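Local coordinates for DUF269-containing protein (Cyanothece sp. ATCC 51142, PDB 3NJ2), which is of unknown biochemical function but is associated with nitrogen fixation and belongs to the DUF269 family, at residues Y65-G79 with D138-L150. Sequence-based numbering, arbitrary orientation.
Sequences YVIPKKKRREISLEG and DAHRFGFDTLEKL
Val66 and Phe144 form a single beta bridge. The evidence is two hydrogen bonds: Phe144 N to Tyr65 O (2.9 Å) and Ile67 N to Phe144 O.

The charged interaction is made by Arg72 from helix 69-73. Its NH1 and NH2 approach Asp145 end-on and converge on one oxygen, with NH1 2.8 Å from Asp145 OD1 on the anti side and NH2 on the syn side; guanidinium and carboxylate planes lie 29° apart. A bend at chi3 (39°) turns the guanidinium back over Gly143 O, and Arg72 NH1 also donates to Ile67 O, 2.7 Å away. Arg72 NE meets a water that in turn donates to Arg141 O, so all three guanidinium nitrogens have partners.

Arg141 and His140 donate to backbone carbonyls. Arg141, extended from CG to NE, clasps Ile75 O side-on: NE lies 2.8 Å from Ile75 O, in the carbonyl plane, and NH2 adds a longer bond, while Arg73 O sits over the guanidinium face. His140 NE2 donates to Gly79 O at 2.9 Å, above the carbonyl plane, and Leu77 CA rests 3.9 Å from the centroid of the His140 ring, a CH-pi contact over its face. His140 ND1 is buried without a partner.

Apolar contacts cluster near the bridge. Tyr65 CE2 reaches the edge of the Phe142 ring, touching Phe142 CE2 at 3.8 Å, and Val66 CG2 packs on Leu147 CD2. Helices 35-46 and 83-104 flank Tyr65, whose hydroxyl bonds Arg88 O.

Gly143, with phi 158°, passes close to Arg72 CD and has Tyr65 O near its CA. The contact ties helix 69-73 and the loop after it to the connection between strand 129-136 and helix 147-167, which Thr146 N-caps. Its chemistry implies a joint of three kinds: a two-bond backbone bridge, a bifurcated salt bridge and three side-chain bonds to carbonyls.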
loop_
_atom_site.group_PDB
_atom_site.type_symbol
_atom_site.label_atom_id
_atom_site.label_comp_id
_atom_site.label_asym_id
_atom_site.label_seq_id
_atom_site.Cartn_x
_atom_site.Cartn_y
_atom_site.Cartn_z
ATOM N N TYR B 65 -19.819 -5.740 9.275
ATOM C CA TYR B 65 -19.528 -4.355 8.780
ATOM C C TYR B 65 -20.400 -3.312 9.425
ATOM O O TYR B 65 -20.152 -2.106 9.233
ATOM C CB TYR B 65 -19.750 -4.314 7.251
ATOM C CG TYR B 65 -18.641 -4.967 6.468
ATOM C CD1 TYR B 65 -18.654 -6.349 6.197
ATOM C CD2 TYR B 65 -17.542 -4.227 6.027
ATOM C CE1 TYR B 65 -17.626 -6.948 5.483
ATOM C CE2 TYR B 65 -16.528 -4.792 5.356
ATOM C CZ TYR B 65 -16.528 -6.173 5.085
ATOM O OH TYR B 65 -15.480 -6.715 4.368
ATOM N N VAL B 66 -21.541 -3.729 9.996
ATOM C CA VAL B 66 -22.508 -2.788 10.556
ATOM C C VAL B 66 -22.453 -2.876 12.036
ATOM O O VAL B 66 -22.677 -3.927 12.629
ATOM C CB VAL B 66 -23.951 -3.035 9.927
ATOM C CG1 VAL B 66 -25.006 -2.075 10.477
ATOM C CG2 VAL B 66 -23.879 -2.897 8.382
ATOM N N ILE B 67 -22.102 -1.744 12.664
ATOM C CA ILE B 67 -21.804 -1.757 14.080
ATOM C C ILE B 67 -22.295 -0.419 14.555
ATOM O O ILE B 67 -21.915 0.595 13.997
ATOM C CB ILE B 67 -20.225 -1.840 14.376
ATOM C CG1 ILE B 67 -19.478 -3.047 13.796
ATOM C CG2 ILE B 67 -19.997 -2.001 15.887
ATOM C CD1 ILE B 67 -17.898 -2.884 13.822
ATOM N N PRO B 68 -23.144 -0.408 15.596
ATOM C CA PRO B 68 -23.664 0.834 16.146
ATOM C C PRO B 68 -22.553 1.859 16.501
ATOM O O PRO B 68 -21.547 1.484 17.083
ATOM C CB PRO B 68 -24.436 0.360 17.400
ATOM C CG PRO B 68 -24.790 -1.135 17.111
ATOM C CD PRO B 68 -23.523 -1.594 16.385
ATOM N N LYS B 69 -22.789 3.130 16.175
ATOM C CA LYS B 69 -21.804 4.219 16.382
ATOM C C LYS B 69 -21.138 4.121 17.767
ATOM O O LYS B 69 -19.905 4.174 17.915
ATOM C CB LYS B 69 -22.529 5.563 16.204
ATOM C CG LYS B 69 -21.664 6.853 16.278
ATOM C CD LYS B 69 -22.399 8.005 17.067
ATOM C CE LYS B 69 -23.616 8.637 16.322
ATOM N NZ LYS B 69 -23.757 10.124 16.624
ATOM N N LYS B 70 -21.972 3.883 18.767
ATOM C CA LYS B 70 -21.560 3.891 20.158
ATOM C C LYS B 70 -20.634 2.735 20.475
ATOM O O LYS B 70 -19.628 2.925 21.118
ATOM C CB LYS B 70 -22.818 3.893 21.044
ATOM C CG LYS B 70 -22.617 3.486 22.468
ATOM C CD LYS B 70 -22.676 4.740 23.399
ATOM C CE LYS B 70 -22.990 4.387 24.855
ATOM N NZ LYS B 70 -22.123 3.303 25.401
ATOM N N LYS B 71 -20.959 1.542 19.976
ATOM C CA LYS B 71 -20.122 0.335 20.131
ATOM C C LYS B 71 -18.819 0.503 19.362
ATOM O O LYS B 71 -17.739 0.142 19.868
ATOM C CB LYS B 71 -20.900 -0.920 19.646
ATOM C CG LYS B 71 -20.247 -2.264 19.898
ATOM C CD LYS B 71 -21.164 -3.410 19.409
ATOM C CE LYS B 71 -20.385 -4.702 19.115
ATOM N NZ LYS B 71 -19.964 -5.414 20.382
ATOM N N ARG B 72 -18.930 1.084 18.167
ATOM C CA ARG B 72 -17.753 1.327 17.358
ATOM C C ARG B 72 -16.709 2.226 18.043
ATOM O O ARG B 72 -15.488 1.865 18.051
ATOM C CB ARG B 72 -18.156 1.889 16.011
ATOM C CG ARG B 72 -17.548 1.135 14.929
ATOM C CD ARG B 72 -18.038 1.571 13.554
ATOM N NE ARG B 72 -18.254 2.977 13.289
ATOM C CZ ARG B 72 -19.433 3.510 12.985
ATOM N NH1 ARG B 72 -20.553 2.781 13.079
ATOM N NH2 ARG B 72 -19.525 4.811 12.687
ATOM N N ARG B 73 -17.211 3.340 18.609
ATOM C CA ARG B 73 -16.366 4.364 19.299
ATOM C C ARG B 73 -15.603 3.735 20.455
ATOM O O ARG B 73 -14.534 4.211 20.811
ATOM C CB ARG B 73 -17.137 5.635 19.711
ATOM C CG ARG B 73 -18.064 5.553 20.971
ATOM C CD ARG B 73 -18.604 6.925 21.485
ATOM N NE ARG B 73 -20.057 7.035 21.277
ATOM C CZ ARG B 73 -20.658 7.705 20.280
ATOM N NH1 ARG B 73 -19.958 8.401 19.377
ATOM N NH2 ARG B 73 -21.986 7.697 20.194
ATOM N N GLU B 74 -16.133 2.635 20.999
ATOM C CA GLU B 74 -15.604 1.938 22.160
ATOM C C GLU B 74 -14.633 0.797 21.879
ATOM O O GLU B 74 -14.162 0.157 22.807
ATOM C CB GLU B 74 -16.781 1.437 23.067
ATOM C CG GLU B 74 -17.197 2.394 24.196
ATOM C CD GLU B 74 -18.730 2.501 24.404
ATOM O OE1 GLU B 74 -19.469 1.569 24.004
ATOM O OE2 GLU B 74 -19.189 3.535 24.973
ATOM N N ILE B 75 -14.355 0.485 20.609
ATOM C CA ILE B 75 -13.314 -0.496 20.272
ATOM C C ILE B 75 -11.914 0.055 20.595
ATOM O O ILE B 75 -11.617 1.212 20.200
ATOM C CB ILE B 75 -13.416 -0.931 18.755
ATOM C CG1 ILE B 75 -14.756 -1.654 18.551
ATOM C CG2 ILE B 75 -12.233 -1.818 18.288
ATOM C CD1 ILE B 75 -15.113 -1.964 17.098
ATOM N N SER B 76 -11.088 -0.755 21.268
ATOM C CA SER B 76 -9.731 -0.377 21.619
ATOM C C SER B 76 -8.805 -0.319 20.388
ATOM O O SER B 76 -8.782 -1.209 19.495
ATOM C CB SER B 76 -9.100 -1.257 22.717
ATOM O OG SER B 76 -7.725 -0.957 22.854
ATOM N N LEU B 77 -7.986 0.708 20.392
ATOM C CA LEU B 77 -6.914 0.835 19.438
ATOM C C LEU B 77 -5.571 0.216 19.884
ATOM O O LEU B 77 -4.582 0.280 19.181
ATOM C CB LEU B 77 -6.777 2.342 19.028
ATOM C CG LEU B 77 -7.939 3.110 18.389
ATOM C CD1 LEU B 77 -7.370 4.367 17.905
ATOM C CD2 LEU B 77 -8.589 2.404 17.186
ATOM N N GLU B 78 -5.559 -0.456 21.050
ATOM C CA GLU B 78 -4.321 -1.042 21.543
ATOM C C GLU B 78 -3.666 -2.224 20.784
ATOM O O GLU B 78 -2.453 -2.273 20.603
ATOM C CB GLU B 78 -4.465 -1.295 23.042
ATOM C CG GLU B 78 -4.250 0.001 23.816
ATOM C CD GLU B 78 -3.968 -0.255 25.264
ATOM O OE1 GLU B 78 -3.615 -1.424 25.584
ATOM O OE2 GLU B 78 -4.086 0.692 26.075
ATOM N N GLY B 79 -4.406 -3.177 20.269
ATOM C CA GLY B 79 -3.596 -4.105 19.413
ATOM C C GLY B 79 -2.929 -3.459 18.198
ATOM O O GLY B 79 -3.167 -2.276 17.932
ATOM N N ASP B 138 -7.799 4.988 12.751
ATOM C CA ASP B 138 -8.607 4.250 13.783
ATOM C C ASP B 138 -9.161 2.985 13.140
ATOM O O ASP B 138 -10.334 2.676 13.368
ATOM C CB ASP B 138 -9.791 5.135 14.287
ATOM C CG ASP B 138 -9.278 6.482 14.856
ATOM O OD1 ASP B 138 -8.049 6.562 15.158
ATOM O OD2 ASP B 138 -10.080 7.393 14.910
ATOM N N ALA B 139 -8.299 2.284 12.349
ATOM C CA ALA B 139 -8.807 1.193 11.498
ATOM C C ALA B 139 -9.434 0.070 12.325
ATOM O O ALA B 139 -10.348 -0.639 11.858
ATOM C CB ALA B 139 -7.724 0.669 10.688
ATOM N N HIS B 140 -9.020 -0.081 13.586
ATOM C CA HIS B 140 -9.625 -1.145 14.458
ATOM C C HIS B 140 -11.147 -0.951 14.528
ATOM O O HIS B 140 -11.876 -1.942 14.743
ATOM C CB HIS B 140 -9.076 -1.045 15.906
ATOM C CG HIS B 140 -7.587 -1.027 16.001
ATOM N ND1 HIS B 140 -6.760 -0.132 15.329
ATOM C CD2 HIS B 140 -6.755 -1.864 16.664
ATOM C CE1 HIS B 140 -5.492 -0.395 15.630
ATOM N NE2 HIS B 140 -5.464 -1.469 16.411
ATOM N N ARG B 141 -11.644 0.299 14.474
ATOM C CA ARG B 141 -13.078 0.691 14.585
ATOM C C ARG B 141 -13.847 0.679 13.240
ATOM O O ARG B 141 -14.917 1.289 13.167
ATOM C CB ARG B 141 -13.133 2.074 15.162
ATOM C CG ARG B 141 -12.513 2.116 16.586
ATOM C CD ARG B 141 -12.684 3.501 17.232
ATOM N NE ARG B 141 -11.979 3.443 18.518
ATOM C CZ ARG B 141 -11.683 4.523 19.246
ATOM N NH1 ARG B 141 -11.999 5.733 18.787
ATOM N NH2 ARG B 141 -11.121 4.366 20.437
ATOM N N PHE B 142 -13.205 0.082 12.200
ATOM C CA PHE B 142 -13.796 0.083 10.829
ATOM C C PHE B 142 -15.208 -0.444 10.921
ATOM O O PHE B 142 -15.454 -1.517 11.488
ATOM C CB PHE B 142 -12.969 -0.782 9.902
ATOM C CG PHE B 142 -13.425 -0.751 8.508
ATOM C CD1 PHE B 142 -13.200 0.384 7.707
ATOM C CD2 PHE B 142 -14.143 -1.834 8.018
ATOM C CE1 PHE B 142 -13.631 0.386 6.379
ATOM C CE2 PHE B 142 -14.539 -1.856 6.710
ATOM C CZ PHE B 142 -14.359 -0.747 5.916
ATOM N N GLY B 143 -16.107 0.262 10.269
ATOM C CA GLY B 143 -17.517 -0.177 10.298
ATOM C C GLY B 143 -18.449 0.987 9.995
ATOM O O GLY B 143 -17.994 2.161 9.818
ATOM N N PHE B 144 -19.753 0.658 9.875
ATOM C CA PHE B 144 -20.766 1.610 9.434
ATOM C C PHE B 144 -22.024 1.553 10.255
ATOM O O PHE B 144 -22.362 0.498 10.787
ATOM C CB PHE B 144 -21.129 1.329 7.959
ATOM C CG PHE B 144 -19.917 1.359 7.005
ATOM C CD1 PHE B 144 -19.600 2.506 6.298
ATOM C CD2 PHE B 144 -19.040 0.252 6.936
ATOM C CE1 PHE B 144 -18.431 2.495 5.466
ATOM C CE2 PHE B 144 -17.856 0.275 6.134
ATOM C CZ PHE B 144 -17.591 1.396 5.390
ATOM N N ASP B 145 -22.665 2.711 10.461
ATOM C CA ASP B 145 -23.881 2.691 11.303
ATOM C C ASP B 145 -24.998 1.770 10.859
ATOM O O ASP B 145 -25.708 1.234 11.679
ATOM C CB ASP B 145 -24.503 4.074 11.470
ATOM C CG ASP B 145 -23.546 5.081 12.096
ATOM O OD1 ASP B 145 -22.527 4.680 12.727
ATOM O OD2 ASP B 145 -23.851 6.297 11.906
ATOM N N THR B 146 -25.176 1.642 9.542
ATOM C CA THR B 146 -26.309 0.925 8.975
ATOM C C THR B 146 -25.906 0.366 7.632
ATOM O O THR B 146 -24.863 0.732 7.060
ATOM C CB THR B 146 -27.458 1.831 8.599
ATOM O OG1 THR B 146 -26.991 2.759 7.623
ATOM C CG2 THR B 146 -28.045 2.640 9.800
ATOM N N LEU B 147 -26.669 -0.624 7.180
ATOM C CA LEU B 147 -26.437 -1.198 5.850
ATOM C C LEU B 147 -26.477 -0.138 4.772
ATOM O O LEU B 147 -25.701 -0.182 3.817
ATOM C CB LEU B 147 -27.510 -2.270 5.504
ATOM C CG LEU B 147 -27.137 -3.589 6.175
ATOM C CD1 LEU B 147 -28.517 -4.361 6.198
ATOM C CD2 LEU B 147 -25.970 -4.301 5.452
ATOM N N GLU B 148 -27.423 0.800 4.894
ATOM C CA GLU B 148 -27.539 1.936 3.952
ATOM C C GLU B 148 -26.276 2.741 3.868
ATOM O O GLU B 148 -25.858 3.104 2.763
ATOM C CB GLU B 148 -28.687 2.876 4.336
ATOM C CG GLU B 148 -30.033 2.295 4.025
ATOM C CD GLU B 148 -30.575 1.285 5.071
ATOM O OE1 GLU B 148 -30.001 1.059 6.194
ATOM O OE2 GLU B 148 -31.619 0.677 4.711
ATOM N N LYS B 149 -25.669 3.047 5.018
ATOM C CA LYS B 149 -24.424 3.859 4.988
ATOM C C LYS B 149 -23.276 3.069 4.387
ATOM O O LYS B 149 -22.455 3.611 3.655
ATOM C CB LYS B 149 -24.040 4.376 6.361
ATOM C CG LYS B 149 -25.061 5.408 6.910
ATOM C CD LYS B 149 -24.430 6.104 8.086
ATOM C CE LYS B 149 -25.352 7.172 8.657
ATOM N NZ LYS B 149 -25.785 8.015 7.495
ATOM N N LEU B 150 -23.221 1.776 4.702
ATOM C CA LEU B 150 -22.200 0.893 4.031
ATOM C C LEU B 150 -22.403 0.903 2.497
ATOM O O LEU B 150 -21.419 1.066 1.733
ATOM C CB LEU B 150 -22.436 -0.535 4.587
ATOM C CG LEU B 150 -21.627 -1.650 3.841
ATOM C CD1 LEU B 150 -20.120 -1.445 3.932
ATOM C CD2 LEU B 150 -21.958 -2.996 4.431
HETATM O O HOH W 1 -15.644 3.817 13.165
#